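Local coordinates for glycoside hydrolase family 31 (Trueperella pyogenes, PDB 5I0F), which degrades cycloalternan, a cyclic glucose tetrasaccharide, probably by a retaining glycoside hydrolase mechanism that passes through a covalent glycosyl-enzyme intermediate, at residues A[692-696]-A[697-701]; A[635-638]-A[639-643]; A[659-662]-A[663-666]. All coordinates share one frame; numbering follows the deposited sequence.

Contact 1 of 3, residues A[692-696]-A[697-701]; sequences TYLPE and GQWED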
loop_
_atom_site.group_PDB
_atom_site.type_symbol
_atom_site.label_atom_id
_atom_site.label_comp_id
_atom_site.label_asym_id
_atom_site.label_seq_id
_atom_site.Cartn_x
_atom_site.Cartn_y
_atom_site.Cartn_z
ATOM N N THR A 692 5.623 -22.976 20.465
ATOM C CA THR A 692 5.521 -23.136 19.024
ATOM C C THR A 692 4.841 -24.473 18.698
ATOM O O THR A 692 5.162 -25.492 19.313
ATOM C CB THR A 692 6.956 -23.083 18.446
ATOM O OG1 THR A 692 7.518 -21.809 18.761
ATOM C CG2 THR A 692 6.989 -23.274 16.951
ATOM N N TYR A 693 3.896 -24.468 17.752
ATOM C CA TYR A 693 3.381 -25.729 17.208
ATOM C C TYR A 693 4.325 -26.243 16.130
ATOM O O TYR A 693 4.605 -25.533 15.147
ATOM C CB TYR A 693 1.937 -25.620 16.659
ATOM C CG TYR A 693 1.478 -26.949 16.080
ATOM C CD1 TYR A 693 1.199 -28.039 16.919
ATOM C CD2 TYR A 693 1.403 -27.148 14.698
ATOM C CE1 TYR A 693 0.837 -29.277 16.395
ATOM C CE2 TYR A 693 1.020 -28.366 14.167
ATOM C CZ TYR A 693 0.745 -29.431 15.018
ATOM O OH TYR A 693 0.397 -30.636 14.483
ATOM N N LEU A 694 4.807 -27.478 16.306
ATOM C CA LEU A 694 5.617 -28.152 15.297
ATOM C C LEU A 694 4.750 -29.132 14.541
ATOM O O LEU A 694 4.094 -29.977 15.158
ATOM C CB LEU A 694 6.786 -28.927 15.925
ATOM C CG LEU A 694 7.787 -28.127 16.732
ATOM C CD1 LEU A 694 8.794 -29.084 17.361
ATOM C CD2 LEU A 694 8.480 -27.087 15.853
ATOM N N PRO A 695 4.732 -29.041 13.208
ATOM C CA PRO A 695 4.049 -30.074 12.422
ATOM C C PRO A 695 4.874 -31.367 12.336
ATOM O O PRO A 695 6.012 -31.394 12.797
ATOM C CB PRO A 695 3.858 -29.415 11.049
ATOM C CG PRO A 695 4.822 -28.298 10.990
ATOM C CD PRO A 695 5.302 -27.968 12.369
ATOM N N GLU A 696 4.302 -32.415 11.745
ATOM C CA GLU A 696 4.920 -33.751 11.726
ATOM C C GLU A 696 6.322 -33.713 11.110
ATOM O O GLU A 696 6.588 -32.912 10.212
ATOM C CB GLU A 696 4.059 -34.758 10.944
ATOM C CG GLU A 696 2.691 -35.072 11.549
ATOM C CD GLU A 696 2.739 -36.014 12.747
ATOM O OE1 GLU A 696 3.408 -37.085 12.688
ATOM O OE2 GLU A 696 2.075 -35.690 13.758
ATOM N N GLY A 697 7.196 -34.580 11.616
ATOM C CA GLY A 697 8.603 -34.639 11.226
ATOM C C GLY A 697 9.469 -34.298 12.416
ATOM O O GLY A 697 8.955 -33.925 13.468
ATOM N N GLN A 698 10.783 -34.412 12.249
ATOM C CA GLN A 698 11.737 -34.031 13.300
ATOM C C GLN A 698 12.283 -32.616 13.065
ATOM O O GLN A 698 12.514 -32.201 11.929
ATOM C CB GLN A 698 12.890 -35.042 13.412
ATOM C CG GLN A 698 12.610 -36.183 14.374
ATOM C CD GLN A 698 11.290 -36.854 14.083
ATOM O OE1 GLN A 698 10.983 -37.128 12.916
ATOM N NE2 GLN A 698 10.482 -37.110 15.127
ATOM N N TRP A 699 12.511 -31.911 14.166
ATOM C CA TRP A 699 12.898 -30.505 14.150
ATOM C C TRP A 699 14.072 -30.285 15.087
ATOM O O TRP A 699 14.118 -30.874 16.168
ATOM C CB TRP A 699 11.699 -29.638 14.561
ATOM C CG TRP A 699 10.577 -29.697 13.578
ATOM C CD1 TRP A 699 9.520 -30.559 13.592
ATOM C CD2 TRP A 699 10.394 -28.857 12.435
ATOM N NE1 TRP A 699 8.695 -30.315 12.519
ATOM C CE2 TRP A 699 9.208 -29.282 11.789
ATOM C CE3 TRP A 699 11.124 -27.801 11.882
ATOM C CZ2 TRP A 699 8.715 -28.665 10.630
ATOM C CZ3 TRP A 699 10.645 -27.194 10.722
ATOM C CH2 TRP A 699 9.447 -27.628 10.110
ATOM N N GLU A 700 15.023 -29.457 14.648
ATOM C CA GLU A 700 16.235 -29.129 15.392
ATOM C C GLU A 700 16.159 -27.656 15.837
ATOM O O GLU A 700 15.859 -26.792 15.015
ATOM C CB GLU A 700 17.466 -29.367 14.485
ATOM C CG GLU A 700 18.821 -28.990 15.102
ATOM C CD GLU A 700 20.058 -29.490 14.320
ATOM O OE1 GLU A 700 19.922 -30.240 13.315
ATOM O OE2 GLU A 700 21.196 -29.128 14.732
ATOM N N ASP A 701 16.428 -27.387 17.119
ATOM C CA ASP A 701 16.536 -26.016 17.632
ATOM C C ASP A 701 17.708 -25.329 16.953
ATOM O O ASP A 701 18.817 -25.867 16.911
ATOM C CB ASP A 701 16.719 -25.983 19.145
ATOM C CG ASP A 701 16.547 -24.580 19.730
ATOM O OD1 ASP A 701 17.524 -23.807 19.775
ATOM O OD2 ASP A 701 15.426 -24.254 20.167
#
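Leu694 and Trp699 both hold CG anti to their carbonyl carbon (chi1 -60° and -66°), and these torsions bring the two side chains alongside in antiparallel sense where the chain turns back. Leu694 approaches the indole from one face: its CD2 lies 4.2 Å from the centroid of the five-membered ring of Trp699, close to the ring normal but shifted toward the rim, a CH-pi contact. Its CB adds an apolar touch at 3.9 Å from Trp699 CD1. Pro695 lies roughly perpendicular to the indole side chain, with Pro695 CD 3.9 Å from Trp699 CZ2 and CG equally close to that carbon. The polar link is one side-chain-to-backbone hydrogen bond, from Trp699 NE1 to Pro695 O at 2.9 Å. It is somewhat bent (150° at the hydrogen), and the carbonyl oxygen sits at the ring edge, slightly out of the indole plane. Glu696 and Gly697 form the bend itself. Gly697 takes a positive phi, a conformation in which a side chain would collide with Glu696 O. The chain passes here from strand 689-694 to strand 698-701, which belong to two different sheets of the C-terminal beta domain; Leu678 and Tyr726 pack against both Leu694 and Trp699. Trp699 thus works in two ways at once, its ring filling the inside of the turn with carbon while its indole N-H satisfies a backbone carbonyl, which should restrict the indole in rotation as well as in position.

Contact 2 of 3, residues A[635-638]-A[639-643]; sequences YLVA and QTRQC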
loop_
_atom_site.group_PDB
_atom_site.type_symbol
_atom_site.label_atom_id
_atom_site.label_comp_id
_atom_site.label_asym_id
_atom_site.label_seq_id
_atom_site.Cartn_x
_atom_site.Cartn_y
_atom_site.Cartn_z
ATOM N N TYR A 635 21.405 -19.175 2.513
ATOM C CA TYR A 635 20.075 -19.775 2.626
ATOM C C TYR A 635 18.995 -18.908 1.942
ATOM O O TYR A 635 18.153 -19.429 1.208
ATOM C CB TYR A 635 19.716 -19.991 4.105
ATOM C CG TYR A 635 18.375 -20.667 4.310
ATOM C CD1 TYR A 635 18.214 -22.047 4.087
ATOM C CD2 TYR A 635 17.257 -19.931 4.716
ATOM C CE1 TYR A 635 16.981 -22.666 4.265
ATOM C CE2 TYR A 635 16.028 -20.546 4.903
ATOM C CZ TYR A 635 15.887 -21.903 4.668
ATOM O OH TYR A 635 14.647 -22.467 4.842
ATOM N N LEU A 636 19.011 -17.610 2.211
ATOM C CA LEU A 636 18.047 -16.691 1.605
ATOM C C LEU A 636 18.185 -16.688 0.074
ATOM O O LEU A 636 17.182 -16.729 -0.646
ATOM C CB LEU A 636 18.225 -15.272 2.142
ATOM C CG LEU A 636 17.845 -15.026 3.599
ATOM C CD1 LEU A 636 18.379 -13.698 4.110
ATOM C CD2 LEU A 636 16.335 -15.064 3.763
ATOM N N VAL A 637 19.424 -16.640 -0.409
ATOM C CA VAL A 637 19.686 -16.661 -1.849
ATOM C C VAL A 637 19.172 -17.971 -2.485
ATOM O O VAL A 637 18.467 -17.927 -3.514
ATOM C CB VAL A 637 21.190 -16.451 -2.162
ATOM C CG1 VAL A 637 21.518 -16.767 -3.619
ATOM C CG2 VAL A 637 21.611 -15.029 -1.857
ATOM N N ALA A 638 19.507 -19.118 -1.894
ATOM C CA ALA A 638 19.106 -20.407 -2.473
ATOM C C ALA A 638 17.581 -20.629 -2.400
ATOM O O ALA A 638 16.970 -21.092 -3.378
ATOM C CB ALA A 638 19.844 -21.563 -1.821
ATOM N N GLN A 639 16.974 -20.292 -1.264
ATOM C CA GLN A 639 15.537 -20.516 -1.086
ATOM C C GLN A 639 14.711 -19.594 -1.996
ATOM O O GLN A 639 13.688 -20.024 -2.545
ATOM C CB GLN A 639 15.120 -20.329 0.366
ATOM C CG GLN A 639 15.662 -21.413 1.291
ATOM C CD GLN A 639 15.093 -22.779 0.955
ATOM O OE1 GLN A 639 13.885 -22.925 0.741
ATOM N NE2 GLN A 639 15.952 -23.779 0.905
ATOM N N THR A 640 15.179 -18.361 -2.163
ATOM C CA THR A 640 14.578 -17.436 -3.137
ATOM C C THR A 640 14.631 -17.976 -4.570
ATOM O O THR A 640 13.629 -17.948 -5.287
ATOM C CB THR A 640 15.243 -16.061 -3.074
ATOM O OG1 THR A 640 14.993 -15.476 -1.796
ATOM C CG2 THR A 640 14.703 -15.141 -4.173
ATOM N N ARG A 641 15.793 -18.448 -4.995
ATOM C CA ARG A 641 15.896 -19.115 -6.301
ATOM C C ARG A 641 14.887 -20.265 -6.421
ATOM O O ARG A 641 14.202 -20.393 -7.438
ATOM C CB ARG A 641 17.328 -19.636 -6.560
ATOM C CG ARG A 641 18.325 -18.532 -6.871
ATOM C CD ARG A 641 19.669 -19.090 -7.353
ATOM N NE ARG A 641 20.442 -19.839 -6.323
ATOM C CZ ARG A 641 21.673 -19.538 -5.873
ATOM N NH1 ARG A 641 22.358 -18.482 -6.347
ATOM N NH2 ARG A 641 22.241 -20.308 -4.927
ATOM N N GLN A 642 14.807 -21.101 -5.389
ATOM C CA GLN A 642 13.810 -22.171 -5.367
ATOM C C GLN A 642 12.381 -21.631 -5.458
ATOM O O GLN A 642 11.578 -22.173 -6.211
ATOM C CB GLN A 642 13.961 -23.086 -4.138
ATOM C CG GLN A 642 15.041 -24.137 -4.306
ATOM C CD GLN A 642 14.654 -25.191 -5.335
ATOM O OE1 GLN A 642 13.566 -25.785 -5.252
ATOM N NE2 GLN A 642 15.529 -25.420 -6.321
ATOM N N CYS A 643 12.080 -20.572 -4.715
ATOM C CA CYS A 643 10.754 -19.935 -4.776
ATOM C C CYS A 643 10.350 -19.464 -6.176
ATOM O O CYS A 643 9.175 -19.512 -6.525
ATOM C CB CYS A 643 10.666 -18.728 -3.831
ATOM S SG CYS A 643 10.695 -19.142 -2.068
#
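Tyr635 and Gln639, one helical turn apart, make the main aromatic contact of this stretch. Gln639 CG sits over one face of the phenol ring, 3.5 Å from its centroid and 17° off the ring normal, in a CH-pi contact displaced toward CZ. With Tyr635 CG anti to its own nitrogen (chi1 -177°), the ring swings along the helix toward Gln639, whose chain bends at chi2 and brings the amide to within 22° of parallel with the ring. The polar ends of this pair are held by the end of strand 671-673 and the turn after it: Tyr635 OH bonds to Leu673 O and Glu676 N, and Gln639 OE1 to Asp675 N.

A second flat group is covered by an aliphatic one. Val637 CG1 lies over a face of the Arg641 guanidinium, 3.3 Å from NH1 and off toward the rim, and Ala638 CB approaches NH2 more loosely at 4.1 Å. The bend of Arg641 at chi3 folds the guanidinium back over the preceding turn.

Within the helix the hydrogen bonds run backbone to backbone, with one addition. Gln639 N, Thr640 N, Arg641 N and Gln642 N each donate to the carbonyl four residues earlier, and Arg641 N meets Val637 O at 3.1 Å. Leu636 O is gripped twice: Thr640 OG1 donates to it at 2.8 Å and Thr640 N at 3.0 Å, from opposite faces of the carbonyl plane. This gives the hydroxyl of the buried Thr640 a partner within its own helix; the Thr640 side chain packs on Phe295, Tyr557 and Leu650.

The i to i+4 spacing of these pairs is that of a regular alpha-helix, here the long helix 617-646 that leads from the TIM barrel of the GH31 fold into the C-terminal beta domain.

Contact 3 of 3, residues A[659-662]-A[663-666]; sequences ADDP and EIWA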
loop_
_atom_site.group_PDB
_atom_site.type_symbol
_atom_site.label_atom_id
_atom_site.label_comp_id
_atom_site.label_asym_id
_atom_site.label_seq_id
_atom_site.Cartn_x
_atom_site.Cartn_y
_atom_site.Cartn_z
ATOM N N ALA A 659 -0.834 -28.158 4.973
ATOM C CA ALA A 659 -2.303 -27.943 4.947
ATOM C C ALA A 659 -3.159 -29.128 5.399
ATOM O O ALA A 659 -4.334 -28.949 5.700
ATOM C CB ALA A 659 -2.763 -27.503 3.559
ATOM N N ASP A 660 -2.609 -30.337 5.433
ATOM C CA ASP A 660 -3.389 -31.470 5.956
ATOM C C ASP A 660 -3.399 -31.557 7.507
ATOM O O ASP A 660 -3.972 -32.477 8.070
ATOM C CB ASP A 660 -2.948 -32.789 5.301
ATOM C CG ASP A 660 -1.523 -33.152 5.612
ATOM O OD1 ASP A 660 -0.833 -32.381 6.319
ATOM O OD2 ASP A 660 -1.078 -34.214 5.131
ATOM N N ASP A 661 -2.777 -30.600 8.185
ATOM C CA ASP A 661 -2.753 -30.558 9.638
ATOM C C ASP A 661 -3.627 -29.398 10.121
ATOM O O ASP A 661 -3.230 -28.260 9.996
ATOM C CB ASP A 661 -1.324 -30.353 10.092
ATOM C CG ASP A 661 -1.158 -30.432 11.597
ATOM O OD1 ASP A 661 -2.129 -30.303 12.360
ATOM O OD2 ASP A 661 -0.016 -30.624 12.003
ATOM N N PRO A 662 -4.804 -29.687 10.693
ATOM C CA PRO A 662 -5.709 -28.599 11.074
ATOM C C PRO A 662 -5.210 -27.679 12.194
ATOM O O PRO A 662 -5.678 -26.555 12.293
ATOM C CB PRO A 662 -7.000 -29.325 11.508
ATOM C CG PRO A 662 -6.741 -30.779 11.425
ATOM C CD PRO A 662 -5.305 -31.012 11.099
ATOM N N GLU A 663 -4.266 -28.140 13.017
ATOM C CA GLU A 663 -3.732 -27.329 14.117
ATOM C C GLU A 663 -2.941 -26.081 13.675
ATOM O O GLU A 663 -2.802 -25.153 14.450
ATOM C CB GLU A 663 -2.887 -28.215 15.056
ATOM C CG GLU A 663 -2.163 -27.521 16.223
ATOM C CD GLU A 663 -3.065 -26.945 17.321
ATOM O OE1 GLU A 663 -4.282 -27.271 17.329
ATOM O OE2 GLU A 663 -2.545 -26.193 18.219
ATOM N N ILE A 664 -2.454 -26.038 12.436
ATOM C CA ILE A 664 -1.724 -24.865 11.952
ATOM C C ILE A 664 -2.533 -23.556 12.055
ATOM O O ILE A 664 -1.962 -22.495 12.286
ATOM C CB ILE A 664 -1.192 -25.045 10.502
ATOM C CG1 ILE A 664 -2.340 -25.183 9.486
ATOM C CG2 ILE A 664 -0.219 -26.214 10.417
ATOM C CD1 ILE A 664 -1.894 -25.267 8.041
ATOM N N TRP A 665 -3.861 -23.632 11.970
ATOM C CA TRP A 665 -4.685 -22.396 11.927
ATOM C C TRP A 665 -4.771 -21.727 13.297
ATOM O O TRP A 665 -5.034 -20.536 13.383
ATOM C CB TRP A 665 -6.066 -22.696 11.317
ATOM C CG TRP A 665 -5.907 -23.198 9.923
ATOM C CD1 TRP A 665 -5.958 -24.506 9.505
ATOM C CD2 TRP A 665 -5.600 -22.416 8.751
ATOM N NE1 TRP A 665 -5.729 -24.580 8.155
ATOM C CE2 TRP A 665 -5.510 -23.318 7.662
ATOM C CE3 TRP A 665 -5.408 -21.056 8.519
ATOM C CZ2 TRP A 665 -5.231 -22.899 6.351
ATOM C CZ3 TRP A 665 -5.146 -20.624 7.205
ATOM C CH2 TRP A 665 -5.057 -21.558 6.140
ATOM N N ALA A 666 -4.479 -22.486 14.360
ATOM C CA ALA A 666 -4.409 -21.933 15.705
ATOM C C ALA A 666 -3.110 -21.131 15.956
ATOM O O ALA A 666 -2.974 -20.489 17.002
ATOM C CB ALA A 666 -4.592 -23.044 16.743
#
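Asp661 and Glu663 meet where a loop winds into a short 3-10 turn, and Asp661 opens it with an Asx turn. From CB, which lies 4.3 Å from Ile664 CG2, the chain runs to CG, placed anti to the backbone N (chi1 -174°). The carboxylate then divides its work. OD1 accepts from Glu663 N, two residues on, at 3.1 Å, the donor lying above the carboxylate plane, and also touches Glu663 CB; OD2 turns to Tyr693 OH. The main chain follows the i to i+3 pattern of a 3-10 helix: Ile664 N to Asp661 O and Trp665 N to Pro662 O are weak, Ala666 N to Glu663 O is shorter, at 3.2 Å. Pro662 fits the first turn, where its missing N-H costs no bond of this pattern. Glu663 runs alongside Asp661 before its tip leads off to bond His667. Ile664 holds CG1 between its backbone N and carbonyl carbon (chi1 65°), which sets CG1 3.2 Å from Asp661 O; the extended chi2 carries CD1 on to Ala659 CA at 4.1 Å. Trp665, whose ring stacks with His174, presents its edge to a carbonyl: Pro662 O lies near the indole plane, 3.5 Å from CD1.

Contact 2 comes first in the chain, on the helix that leads into the C-terminal domain, and contacts 3 and 1 follow within that domain. Contacts 1 and 3 touch directly, their centres about 13 Å apart: Tyr693 OH lies 2.5 Å from Asp661 OD2, a probable hydrogen bond, and Tyr693 CD1 packs 3.5 Å from Glu663 CG. Asp661, the residue of the Asx turn, is thereby tied to strand 689-694. Contact 2 stays separate, its nearest atoms about 9 Å from contact 1 and about 16 Å from contact 3. None of the three includes a residue of the glycan pockets, to one of which barrel residues such as Asp532 and Trp429 belong.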